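Side-chain contacts in putative cytochrome C (Sinorhizobium meliloti, PDB 4PWA), which probably carries electrons through its covalently bound heme c, as a c-type cytochrome of bacterial sulfite oxidation: residues R10-E15 / I72-L77; A28-V33 / A76-T81. All blocks are in the same frame, centred on the assembly; numbering follows the deposited sequence. Where two conformers were deposited one is given.

Interaction 1. Residues R10-E15 / I72-L77; sequences REIFLE and IEAVAL
Ala74 meets the outer end of Ile12: its CB lies 4.1 Å from Ile12 CD1, the terminal methyl, carried out to the alanine by an extended second torsion (chi2 162°). One residue further along, Val75 carries most of the contact. Its CB is 3.8 Å from Ile12 CG2, and its CG2 methyl lies 4.0 Å from the same Ile12 carbon, so the branch of the isoleucine rests against the branch of the valine while the longer arm passes on to Ala74. The packing is buried and wholly apolar, with no hydrogen bond between the two segments. The pair also marks the closest backbone approach, with Ile12 CA and Val75 CA 6.3 Å apart. Here helix 4-16 crosses helix 69-82, the pairing of N- and C-terminal helices that characterises the class I cytochrome c fold; the short axes pass 8.8 Å apart at 98°, nearly perpendicular. Val75 CG2 turns as well to Phe13, lying 4.2 Å from Phe13 CB and close to the plane of the ring, at its edge. With CG anti to the backbone N (chi1 -168°), the Phe13 ring is carried toward Cys21 and His25, which bind the heme and its iron, and the Val75 side chain itself comes within about 4 Å of the heme. Leu67 and Glu71 pack against Ile12.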
loop_
_atom_site.group_PDB
_atom_site.type_symbol
_atom_site.label_atom_id
_atom_site.label_comp_id
_atom_site.label_asym_id
_atom_site.label_seq_id
_atom_site.Cartn_x
_atom_site.Cartn_y
_atom_site.Cartn_z
ATOM N N ARG A 10 2.599 -13.723 -16.703
ATOM C CA ARG A 10 2.645 -13.595 -15.246
ATOM C C ARG A 10 4.027 -13.113 -14.788
ATOM O O ARG A 10 4.146 -12.187 -14.007
ATOM C CB ARG A 10 2.308 -14.948 -14.600
ATOM C CG ARG A 10 1.891 -14.904 -13.138
ATOM C CD ARG A 10 1.420 -16.294 -12.681
ATOM N NE ARG A 10 0.062 -16.598 -13.134
ATOM C CZ ARG A 10 -0.408 -17.825 -13.344
ATOM N NH1 ARG A 10 0.372 -18.885 -13.158
ATOM N NH2 ARG A 10 -1.662 -17.989 -13.747
ATOM N N GLU A 11 5.075 -13.751 -15.287
ATOM C CA GLU A 11 6.441 -13.380 -14.885
ATOM C C GLU A 11 6.808 -11.961 -15.363
ATOM O O GLU A 11 7.536 -11.249 -14.688
ATOM C CB GLU A 11 7.454 -14.401 -15.391
ATOM C CG GLU A 11 8.888 -14.141 -14.944
ATOM C CD GLU A 11 9.851 -15.216 -15.404
ATOM O OE1 GLU A 11 9.730 -16.371 -14.932
ATOM O OE2 GLU A 11 10.727 -14.908 -16.233
ATOM N N ILE A 12 6.302 -11.561 -16.524
ATOM C CA ILE A 12 6.571 -10.226 -17.035
ATOM C C ILE A 12 5.860 -9.236 -16.135
ATOM O O ILE A 12 6.435 -8.219 -15.736
ATOM C CB ILE A 12 6.117 -10.075 -18.518
ATOM C CG1 ILE A 12 7.008 -10.926 -19.432
ATOM C CG2 ILE A 12 6.154 -8.624 -18.973
ATOM C CD1 ILE A 12 6.421 -11.201 -20.804
ATOM N N PHE A 13 4.610 -9.562 -15.804
ATOM C CA PHE A 13 3.759 -8.705 -14.972
ATOM C C PHE A 13 4.322 -8.507 -13.574
ATOM O O PHE A 13 4.216 -7.428 -13.010
ATOM C CB PHE A 13 2.358 -9.302 -14.873
ATOM C CG PHE A 13 1.347 -8.367 -14.294
ATOM C CD1 PHE A 13 1.141 -8.304 -12.926
ATOM C CD2 PHE A 13 0.613 -7.537 -15.111
ATOM C CE1 PHE A 13 0.224 -7.445 -12.392
ATOM C CE2 PHE A 13 -0.320 -6.670 -14.574
ATOM C CZ PHE A 13 -0.516 -6.631 -13.219
ATOM N N LEU A 14 4.930 -9.557 -13.033
ATOM C CA LEU A 14 5.481 -9.537 -11.677
ATOM C C LEU A 14 6.973 -9.187 -11.538
ATOM O O LEU A 14 7.346 -8.536 -10.569
ATOM C CB LEU A 14 5.241 -10.895 -11.008
ATOM C CG LEU A 14 3.792 -11.139 -10.571
ATOM C CD1 LEU A 14 3.592 -12.597 -10.268
ATOM C CD2 LEU A 14 3.445 -10.259 -9.344
ATOM N N GLU A 15 7.810 -9.595 -12.497
ATOM C CA GLU A 15 9.266 -9.544 -12.320
ATOM C C GLU A 15 10.003 -8.774 -13.409
ATOM O O GLU A 15 10.781 -7.890 -13.116
ATOM C CB GLU A 15 9.827 -10.964 -12.221
ATOM C CG GLU A 15 9.418 -11.693 -10.952
ATOM C CD GLU A 15 10.080 -11.115 -9.714
ATOM O OE1 GLU A 15 11.231 -11.501 -9.417
ATOM O OE2 GLU A 15 9.449 -10.273 -9.038
ATOM N N ILE A 72 5.791 -7.973 -24.753
ATOM C CA ILE A 72 4.650 -7.081 -24.650
ATOM C C ILE A 72 3.367 -7.824 -25.074
ATOM O O ILE A 72 2.324 -7.679 -24.437
ATOM C CB ILE A 72 4.865 -5.794 -25.483
ATOM C CG1 ILE A 72 5.981 -4.948 -24.844
ATOM C CG2 ILE A 72 3.556 -5.001 -25.607
ATOM C CD1 ILE A 72 6.427 -3.749 -25.665
ATOM N N GLU A 73 3.451 -8.628 -26.131
ATOM C CA GLU A 73 2.294 -9.414 -26.567
ATOM C C GLU A 73 1.887 -10.404 -25.497
ATOM O O GLU A 73 0.704 -10.639 -25.293
ATOM C CB GLU A 73 2.589 -10.197 -27.846
ATOM C CG GLU A 73 2.574 -9.382 -29.105
ATOM C CD GLU A 73 2.908 -10.223 -30.334
ATOM O OE1 GLU A 73 2.342 -11.340 -30.470
ATOM O OE2 GLU A 73 3.740 -9.775 -31.163
ATOM N N ALA A 74 2.879 -10.989 -24.821
ATOM C CA ALA A 74 2.620 -12.071 -23.871
ATOM C C ALA A 74 1.929 -11.532 -22.610
ATOM O O ALA A 74 0.945 -12.111 -22.141
ATOM C CB ALA A 74 3.904 -12.812 -23.544
ATOM N N VAL A 75 2.408 -10.403 -22.098
ATOM C CA VAL A 75 1.741 -9.733 -20.989
ATOM C C VAL A 75 0.374 -9.161 -21.386
ATOM O O VAL A 75 -0.495 -9.057 -20.546
ATOM C CB VAL A 75 2.611 -8.595 -20.367
ATOM C CG1 VAL A 75 2.527 -7.341 -21.183
ATOM C CG2 VAL A 75 2.175 -8.319 -18.945
ATOM N N ALA A 76 0.188 -8.777 -22.653
ATOM C CA ALA A 76 -1.131 -8.329 -23.138
ATOM C C ALA A 76 -2.117 -9.499 -23.172
ATOM O O ALA A 76 -3.231 -9.390 -22.659
ATOM C CB ALA A 76 -1.026 -7.679 -24.510
ATOM N N LEU A 77 -1.699 -10.609 -23.774
ATOM C CA LEU A 77 -2.490 -11.842 -23.768
ATOM C C LEU A 77 -2.864 -12.284 -22.345
ATOM O O LEU A 77 -4.018 -12.641 -22.082
ATOM C CB LEU A 77 -1.733 -12.976 -24.473
ATOM C CG LEU A 77 -2.424 -14.344 -24.484
ATOM C CD1 LEU A 77 -3.832 -14.246 -25.111
ATOM C CD2 LEU A 77 -1.567 -15.404 -25.210
#

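Interaction 2. Residues A28-V33 / A76-T81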
loop_
_atom_site.group_PDB
_atom_site.type_symbol
_atom_site.label_atom_id
_atom_site.label_comp_id
_atom_site.label_asym_id
_atom_site.label_seq_id
_atom_site.Cartn_x
_atom_site.Cartn_y
_atom_site.Cartn_z
ATOM N N ALA A 28 -5.648 -9.980 -9.515
ATOM C CA ALA A 28 -5.767 -11.107 -8.606
ATOM C C ALA A 28 -4.934 -12.323 -9.013
ATOM O O ALA A 28 -4.274 -12.916 -8.178
ATOM C CB ALA A 28 -7.243 -11.494 -8.444
ATOM N N ASP A 29 -4.925 -12.676 -10.292
ATOM C CA ASP A 29 -4.232 -13.890 -10.729
ATOM C C ASP A 29 -2.766 -13.840 -10.317
ATOM O O ASP A 29 -2.192 -14.850 -9.941
ATOM C CB ASP A 29 -4.363 -14.084 -12.234
ATOM C CG ASP A 29 -3.636 -15.325 -12.735
ATOM O OD1 ASP A 29 -2.405 -15.251 -12.973
ATOM O OD2 ASP A 29 -4.289 -16.375 -12.925
ATOM N N ALA A 30 -2.181 -12.650 -10.388
ATOM C CA ALA A 30 -0.799 -12.429 -9.993
ATOM C C ALA A 30 -0.646 -12.109 -8.505
ATOM O O ALA A 30 0.469 -11.917 -8.050
ATOM C CB ALA A 30 -0.188 -11.293 -10.845
ATOM N N GLU A 31 -1.739 -12.073 -7.743
ATOM C CA GLU A 31 -1.705 -11.650 -6.333
ATOM C C GLU A 31 -1.071 -10.255 -6.221
ATOM O O GLU A 31 -0.275 -9.990 -5.321
ATOM C CB GLU A 31 -0.946 -12.645 -5.457
ATOM C CG GLU A 31 -1.406 -14.092 -5.590
ATOM C CD GLU A 31 -0.411 -15.097 -5.018
ATOM O OE1 GLU A 31 0.795 -14.772 -4.886
ATOM O OE2 GLU A 31 -0.836 -16.228 -4.691
ATOM N N ALA A 32 -1.447 -9.384 -7.149
ATOM C CA ALA A 32 -0.907 -8.037 -7.254
ATOM C C ALA A 32 -1.969 -7.054 -6.762
ATOM O O ALA A 32 -3.146 -7.165 -7.132
ATOM C CB ALA A 32 -0.543 -7.738 -8.688
ATOM N N VAL A 33 -1.545 -6.109 -5.920
ATOM C CA VAL A 33 -2.445 -5.152 -5.281
ATOM C C VAL A 33 -1.871 -3.729 -5.329
ATOM O O VAL A 33 -2.058 -2.940 -4.410
ATOM C CB VAL A 33 -2.754 -5.548 -3.789
ATOM C CG1 VAL A 33 -3.680 -6.756 -3.720
ATOM C CG2 VAL A 33 -1.453 -5.793 -3.011
ATOM N N ALA A 76 0.188 -8.777 -22.653
ATOM C CA ALA A 76 -1.131 -8.329 -23.138
ATOM C C ALA A 76 -2.117 -9.499 -23.172
ATOM O O ALA A 76 -3.231 -9.390 -22.659
ATOM C CB ALA A 76 -1.026 -7.679 -24.510
ATOM N N LEU A 77 -1.699 -10.609 -23.774
ATOM C CA LEU A 77 -2.490 -11.842 -23.768
ATOM C C LEU A 77 -2.864 -12.284 -22.345
ATOM O O LEU A 77 -4.018 -12.641 -22.082
ATOM C CB LEU A 77 -1.733 -12.976 -24.473
ATOM C CG LEU A 77 -2.424 -14.344 -24.484
ATOM C CD1 LEU A 77 -3.832 -14.246 -25.111
ATOM C CD2 LEU A 77 -1.567 -15.404 -25.210
ATOM N N TYR A 78 -1.885 -12.250 -21.440
ATOM C CA TYR A 78 -2.058 -12.715 -20.067
ATOM C C TYR A 78 -3.111 -11.896 -19.348
ATOM O O TYR A 78 -4.110 -12.427 -18.878
ATOM C CB TYR A 78 -0.713 -12.655 -19.310
ATOM C CG TYR A 78 -0.817 -12.780 -17.799
ATOM C CD1 TYR A 78 -1.183 -13.982 -17.203
ATOM C CD2 TYR A 78 -0.547 -11.696 -16.972
ATOM C CE1 TYR A 78 -1.288 -14.103 -15.832
ATOM C CE2 TYR A 78 -0.647 -11.802 -15.587
ATOM C CZ TYR A 78 -1.023 -13.000 -15.030
ATOM O OH TYR A 78 -1.144 -13.103 -13.680
ATOM N N VAL A 79 -2.868 -10.593 -19.258
ATOM C CA VAL A 79 -3.782 -9.695 -18.585
ATOM C C VAL A 79 -5.219 -9.842 -19.110
ATOM O O VAL A 79 -6.168 -9.962 -18.337
ATOM C CB VAL A 79 -3.343 -8.248 -18.753
ATOM C CG1 VAL A 79 -4.414 -7.296 -18.168
ATOM C CG2 VAL A 79 -1.961 -8.019 -18.101
ATOM N N SER A 80 -5.371 -9.856 -20.429
ATOM C CA SER A 80 -6.689 -9.882 -21.025
ATOM C C SER A 80 -7.412 -11.203 -20.789
ATOM O O SER A 80 -8.645 -11.247 -20.833
ATOM C CB SER A 80 -6.602 -9.588 -22.515
ATOM O OG SER A 80 -5.638 -10.426 -23.113
ATOM N N THR A 81 -6.660 -12.267 -20.538
ATOM C CA THR A 81 -7.251 -13.576 -20.267
ATOM C C THR A 81 -7.629 -13.756 -18.804
ATOM O O THR A 81 -8.676 -14.327 -18.508
ATOM C CB THR A 81 -6.277 -14.710 -20.624
ATOM O OG1 THR A 81 -5.801 -14.522 -21.953
ATOM C CG2 THR A 81 -6.953 -16.061 -20.508
#
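Tyr78 reaches Asp29 with its phenol oxygen foremost, and the two flat groups stand steeply to one another, carboxylate and ring planes 72° apart. Tyr78 OH donates a hydrogen bond to Asp29 OD1 at 2.6 Å, meeting that oxygen on its anti side and 24° out of the carboxylate plane. Relative to the tyrosine ring, OD1 lies in the plane at the edge, 3.3 Å from Tyr78 CE1. In both residues CG is anti to the backbone N (chi1 179° in Asp29), which brings the carboxylate and the phenol oxygen together. Ala30 adds apolar cover, its CB 3.5 Å from Tyr78 OH. Asp29 and Ala30 lie in the turn of the small antiparallel hairpin 26-27/32-33, which has a G1 beta bulge at Glu31 and Ala32 and directly follows the heme-binding Cys21, Cys24 and His25; the contact thus ties that turn to helix 69-82. A phenylalanine in place of Tyr78 would probably leave Asp29 OD1 without this hydrogen bond and the turn less firmly joined to the helix. In one of its two modelled conformers Arg10 is a second partner of OD1; with both donors present the buried carboxylate would probably be favoured in its ionised form.

Interactions 1 and 2 lie on successive turns of helix 69-82, with Ala76 and Leu77 in both segments and their centres about 8 Å apart. Helix 4-16 joins them more directly. In the conformer given, Arg10 NE reaches Asp29 OD1 at 2.8 Å as a salt bridge, and Arg10 CG packs 3.6 Å from Tyr78 OH. A second join is apolar: Phe13 CE1 lies 3.8 Å from Ala32 CB. Interaction 1 reaches the heme through Val75, whereas the Tyr78 side chain of interaction 2 stays about 8 Å from it at the nearest atoms. Together they illustrate how one terminal helix can pack against both its partner helix and the hairpin after the heme-binding cysteines.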